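Local coordinates for protein transcriptional regulator, PadR family (Enterococcus faecalis, PDB 3HHH) that probably binds DNA through a winged helix-turn-helix domain and regulates transcription, at residues E65-E70 with R75-L80. Numbering follows the deposited sequence.
Sequences EKKPSE and RKFYRL. With SO4 (sulfate ion), chain E.
Glu65 and Phe77 face each other as an antiparallel hydrogen-bonded pair. Phe77 N donates to Glu65 O at 2.7 Å, and Glu65 N returns a bond to Phe77 O at 2.9 Å. Glu65 OE1 forms a salt bridge at 3.0 Å with NH1 of Arg79, two residues beyond Phe77 on the partner strand. NH1 comes in from above the carboxylate plane, and the two flat groups are turned 49° apart. Lys67 NZ is a long ion-pair partner of the same OE1; its stronger salt bridge is to Glu26.

These strands, 62-69 and 74-80, form the beta hairpin that is the wing of the winged helix-turn-helix fold.

Lys67 and Arg75 make the next hydrogen-bonded pair. Lys67 N reaches Arg75 O at 3.1 Å, and Arg75 N reaches Lys67 O at 3.0 Å. Phe77 CG lies anti to its carbonyl carbon (chi1 -73°), which turns the ring back toward Lys67. Lys67 O lies at the ring edge, in its plane, 3.5 Å from Phe77 CE2. The Lys67 and Phe77 side chains cross at about a right angle, and Tyr28 meets the ring as well. Extended from CG to NE, Arg75 reaches Ser69: Ser69 CB lies 3.4 Å from Arg75 NH1, and OG sits over one guanidinium face, offset toward its rim. A sulfate, probably from the crystallisation liquor, accepts a hydrogen bond from Lys76 N through O2 at 3.1 Å.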
ATOM      1  N   GLU B  65       8.923  -4.879  25.976  1.00 31.59           N
ATOM      2  CA  GLU B  65       9.289  -4.922  27.387  1.00 31.60           C
ATOM      3  C   GLU B  65       8.653  -3.753  28.132  1.00 31.45           C
ATOM      4  O   GLU B  65       8.497  -2.668  27.571  1.00 31.38           O
ATOM      5  CB  GLU B  65      10.818  -4.923  27.517  1.00 31.64           C
ATOM      6  CG  GLU B  65      11.386  -4.254  28.755  1.00 31.81           C
ATOM      7  CD  GLU B  65      12.897  -4.216  28.726  1.00 32.32           C
ATOM      8  OE1 GLU B  65      13.453  -3.197  28.263  1.00 32.28           O
ATOM      9  OE2 GLU B  65      13.527  -5.212  29.142  1.00 33.13           O
ATOM     10  N   LYS B  66       8.288  -3.984  29.392  1.00 31.32           N
ATOM     11  CA  LYS B  66       7.548  -3.000  30.178  1.00 31.20           C
ATOM     12  C   LYS B  66       8.452  -2.172  31.080  1.00 31.20           C
ATOM     13  O   LYS B  66       9.283  -2.713  31.807  1.00 31.17           O
ATOM     14  CB  LYS B  66       6.487  -3.684  31.036  1.00 31.16           C
ATOM     15  CG  LYS B  66       5.494  -4.517  30.261  1.00 31.11           C
ATOM     16  CD  LYS B  66       4.233  -4.742  31.076  1.00 31.16           C
ATOM     17  CE  LYS B  66       3.405  -5.877  30.521  1.00 31.20           C
ATOM     18  NZ  LYS B  66       2.169  -6.074  31.318  1.00 31.41           N
ATOM     19  N   LYS B  67       8.277  -0.857  31.026  1.00 31.25           N
ATOM     20  CA  LYS B  67       8.989   0.062  31.903  1.00 31.38           C
ATOM     21  C   LYS B  67       8.015   1.128  32.392  1.00 31.56           C
ATOM     22  O   LYS B  67       6.951   1.306  31.795  1.00 31.44           O
ATOM     23  CB  LYS B  67      10.142   0.743  31.162  1.00 31.41           C
ATOM     24  CG  LYS B  67      11.003  -0.161  30.296  1.00 31.23           C
ATOM     25  CD  LYS B  67      12.141   0.643  29.696  1.00 31.19           C
ATOM     26  CE  LYS B  67      13.028  -0.198  28.809  1.00 31.18           C
ATOM     27  NZ  LYS B  67      14.032   0.642  28.100  1.00 31.27           N
ATOM     28  N   PRO B  68       8.371   1.849  33.473  1.00 31.87           N
ATOM     29  CA  PRO B  68       7.488   2.915  33.955  1.00 32.10           C
ATOM     30  C   PRO B  68       7.423   4.096  32.987  1.00 32.38           C
ATOM     31  O   PRO B  68       8.355   4.314  32.202  1.00 32.39           O
ATOM     32  CB  PRO B  68       8.123   3.344  35.289  1.00 32.08           C
ATOM     33  CG  PRO B  68       9.174   2.328  35.595  1.00 32.06           C
ATOM     34  CD  PRO B  68       9.589   1.737  34.294  1.00 31.85           C
ATOM     35  N   SER B  69       6.327   4.844  33.056  1.00 32.58           N
ATOM     36  CA  SER B  69       6.085   5.958  32.149  1.00 32.80           C
ATOM     37  C   SER B  69       6.416   7.297  32.793  1.00 32.97           C
ATOM     38  O   SER B  69       6.730   7.370  33.983  1.00 33.05           O
ATOM     39  CB  SER B  69       4.613   5.975  31.732  1.00 32.83           C
ATOM     40  OG  SER B  69       3.779   6.405  32.798  1.00 32.92           O
ATOM     41  N   GLU B  70       6.354   8.349  31.984  1.00 33.07           N
ATOM     42  CA  GLU B  70       6.220   9.707  32.488  1.00 33.14           C
ATOM     43  C   GLU B  70       4.723  10.043  32.470  1.00 33.18           C
ATOM     44  O   GLU B  70       4.175  10.344  31.406  1.00 33.14           O
ATOM     45  CB  GLU B  70       7.013  10.692  31.632  1.00 33.18           C
ATOM     46  CG  GLU B  70       8.479  10.773  32.017  1.00 33.17           C
ATOM     47  CD  GLU B  70       9.316  11.514  30.998  1.00 33.21           C
ATOM     48  OE1 GLU B  70       8.750  12.295  30.202  1.00 33.29           O
ATOM     49  OE2 GLU B  70      10.546  11.310  30.995  1.00 33.43           O
ATOM     50  N   ARG B  75       4.262   0.612  30.795  1.00 31.54           N
ATOM     51  CA  ARG B  75       3.880   0.610  29.387  1.00 31.40           C
ATOM     52  C   ARG B  75       4.749  -0.379  28.636  1.00 31.07           C
ATOM     53  O   ARG B  75       5.872  -0.655  29.045  1.00 31.04           O
ATOM     54  CB  ARG B  75       4.040   2.005  28.782  1.00 31.57           C
ATOM     55  CG  ARG B  75       2.840   2.908  28.977  1.00 32.18           C
ATOM     56  CD  ARG B  75       3.206   4.354  28.723  1.00 33.31           C
ATOM     57  NE  ARG B  75       2.053   5.249  28.833  1.00 34.22           N
ATOM     58  CZ  ARG B  75       2.121   6.582  28.866  1.00 34.99           C
ATOM     59  NH1 ARG B  75       3.295   7.208  28.796  1.00 35.36           N
ATOM     60  NH2 ARG B  75       1.006   7.300  28.966  1.00 35.30           N
ATOM     61  N   LYS B  76       4.225  -0.899  27.531  1.00 30.77           N
ATOM     62  CA  LYS B  76       4.945  -1.871  26.715  1.00 30.58           C
ATOM     63  C   LYS B  76       5.775  -1.134  25.655  1.00 30.34           C
ATOM     64  O   LYS B  76       5.240  -0.652  24.658  1.00 30.30           O
ATOM     65  CB  LYS B  76       3.953  -2.855  26.082  1.00 30.59           C
ATOM     66  CG  LYS B  76       4.564  -4.168  25.619  1.00 30.51           C
ATOM     67  CD  LYS B  76       3.491  -5.232  25.431  1.00 30.64           C
ATOM     68  CE  LYS B  76       4.056  -6.498  24.798  1.00 30.69           C
ATOM     69  NZ  LYS B  76       3.187  -7.689  25.041  1.00 30.54           N
ATOM     70  N   PHE B  77       7.081  -1.040  25.898  1.00 30.13           N
ATOM     71  CA  PHE B  77       8.005  -0.324  25.015  1.00 29.90           C
ATOM     72  C   PHE B  77       8.662  -1.272  24.013  1.00 29.85           C
ATOM     73  O   PHE B  77       8.941  -2.428  24.340  1.00 29.89           O
ATOM     74  CB  PHE B  77       9.085   0.388  25.835  1.00 29.80           C
ATOM     75  CG  PHE B  77       8.583   1.594  26.579  1.00 29.60           C
ATOM     76  CD1 PHE B  77       8.604   2.847  25.986  1.00 29.24           C
ATOM     77  CD2 PHE B  77       8.097   1.476  27.872  1.00 29.85           C
ATOM     78  CE1 PHE B  77       8.147   3.966  26.668  1.00 29.36           C
ATOM     79  CE2 PHE B  77       7.635   2.592  28.565  1.00 29.95           C
ATOM     80  CZ  PHE B  77       7.659   3.839  27.958  1.00 29.87           C
ATOM     81  N   TYR B  78       8.927  -0.769  22.806  1.00 29.73           N
ATOM     82  CA  TYR B  78       9.435  -1.593  21.704  1.00 29.72           C
ATOM     83  C   TYR B  78      10.795  -1.135  21.181  1.00 29.57           C
ATOM     84  O   TYR B  78      11.155   0.036  21.287  1.00 29.56           O
ATOM     85  CB  TYR B  78       8.441  -1.588  20.537  1.00 29.77           C
ATOM     86  CG  TYR B  78       7.099  -2.198  20.858  1.00 30.12           C
ATOM     87  CD1 TYR B  78       6.833  -3.535  20.571  1.00 30.44           C
ATOM     88  CD2 TYR B  78       6.092  -1.439  21.445  1.00 30.59           C
ATOM     89  CE1 TYR B  78       5.596  -4.100  20.864  1.00 30.59           C
ATOM     90  CE2 TYR B  78       4.852  -1.994  21.743  1.00 30.90           C
ATOM     91  CZ  TYR B  78       4.609  -3.322  21.449  1.00 30.81           C
ATOM     92  OH  TYR B  78       3.380  -3.866  21.743  1.00 31.70           O
ATOM     93  N   ARG B  79      11.536  -2.075  20.601  1.00 29.42           N
ATOM     94  CA  ARG B  79      12.783  -1.774  19.904  1.00 29.42           C
ATOM     95  C   ARG B  79      13.038  -2.833  18.835  1.00 29.23           C
ATOM     96  O   ARG B  79      12.619  -3.983  18.972  1.00 29.06           O
ATOM     97  CB  ARG B  79      13.963  -1.694  20.882  1.00 29.61           C
ATOM     98  CG  ARG B  79      14.182  -2.946  21.732  1.00 30.26           C
ATOM     99  CD  ARG B  79      15.215  -2.713  22.831  1.00 31.08           C
ATOM    100  NE  ARG B  79      15.334  -3.867  23.733  1.00 32.27           N
ATOM    101  CZ  ARG B  79      14.657  -4.038  24.874  1.00 32.52           C
ATOM    102  NH1 ARG B  79      13.781  -3.132  25.303  1.00 32.75           N
ATOM    103  NH2 ARG B  79      14.860  -5.136  25.600  1.00 32.37           N
ATOM    104  N   LEU B  80      13.718  -2.436  17.763  1.00 29.09           N
ATOM    105  CA  LEU B  80      13.983  -3.337  16.646  1.00 28.87           C
ATOM    106  C   LEU B  80      15.041  -4.377  16.992  1.00 28.75           C
ATOM    107  O   LEU B  80      16.047  -4.068  17.627  1.00 28.75           O
ATOM    108  CB  LEU B  80      14.448  -2.551  15.418  1.00 28.79           C
ATOM    109  CG  LEU B  80      13.446  -1.597  14.769  1.00 28.69           C
ATOM    110  CD1 LEU B  80      14.021  -1.085  13.460  1.00 27.97           C
ATOM    111  CD2 LEU B  80      12.095  -2.274  14.538  1.00 28.42           C
TER
HETATM  112  S   SO4 E 114       0.565   0.061  26.807  1.00 88.79           S
HETATM  113  O1  SO4 E 114       0.566   0.609  28.159  1.00 88.96           O
HETATM  114  O2  SO4 E 114       1.186  -1.263  26.801  1.00 88.55           O
HETATM  115  O3  SO4 E 114      -0.820  -0.044  26.349  1.00 88.84           O
HETATM  116  O4  SO4 E 114       1.317   0.955  25.928  1.00 88.99           O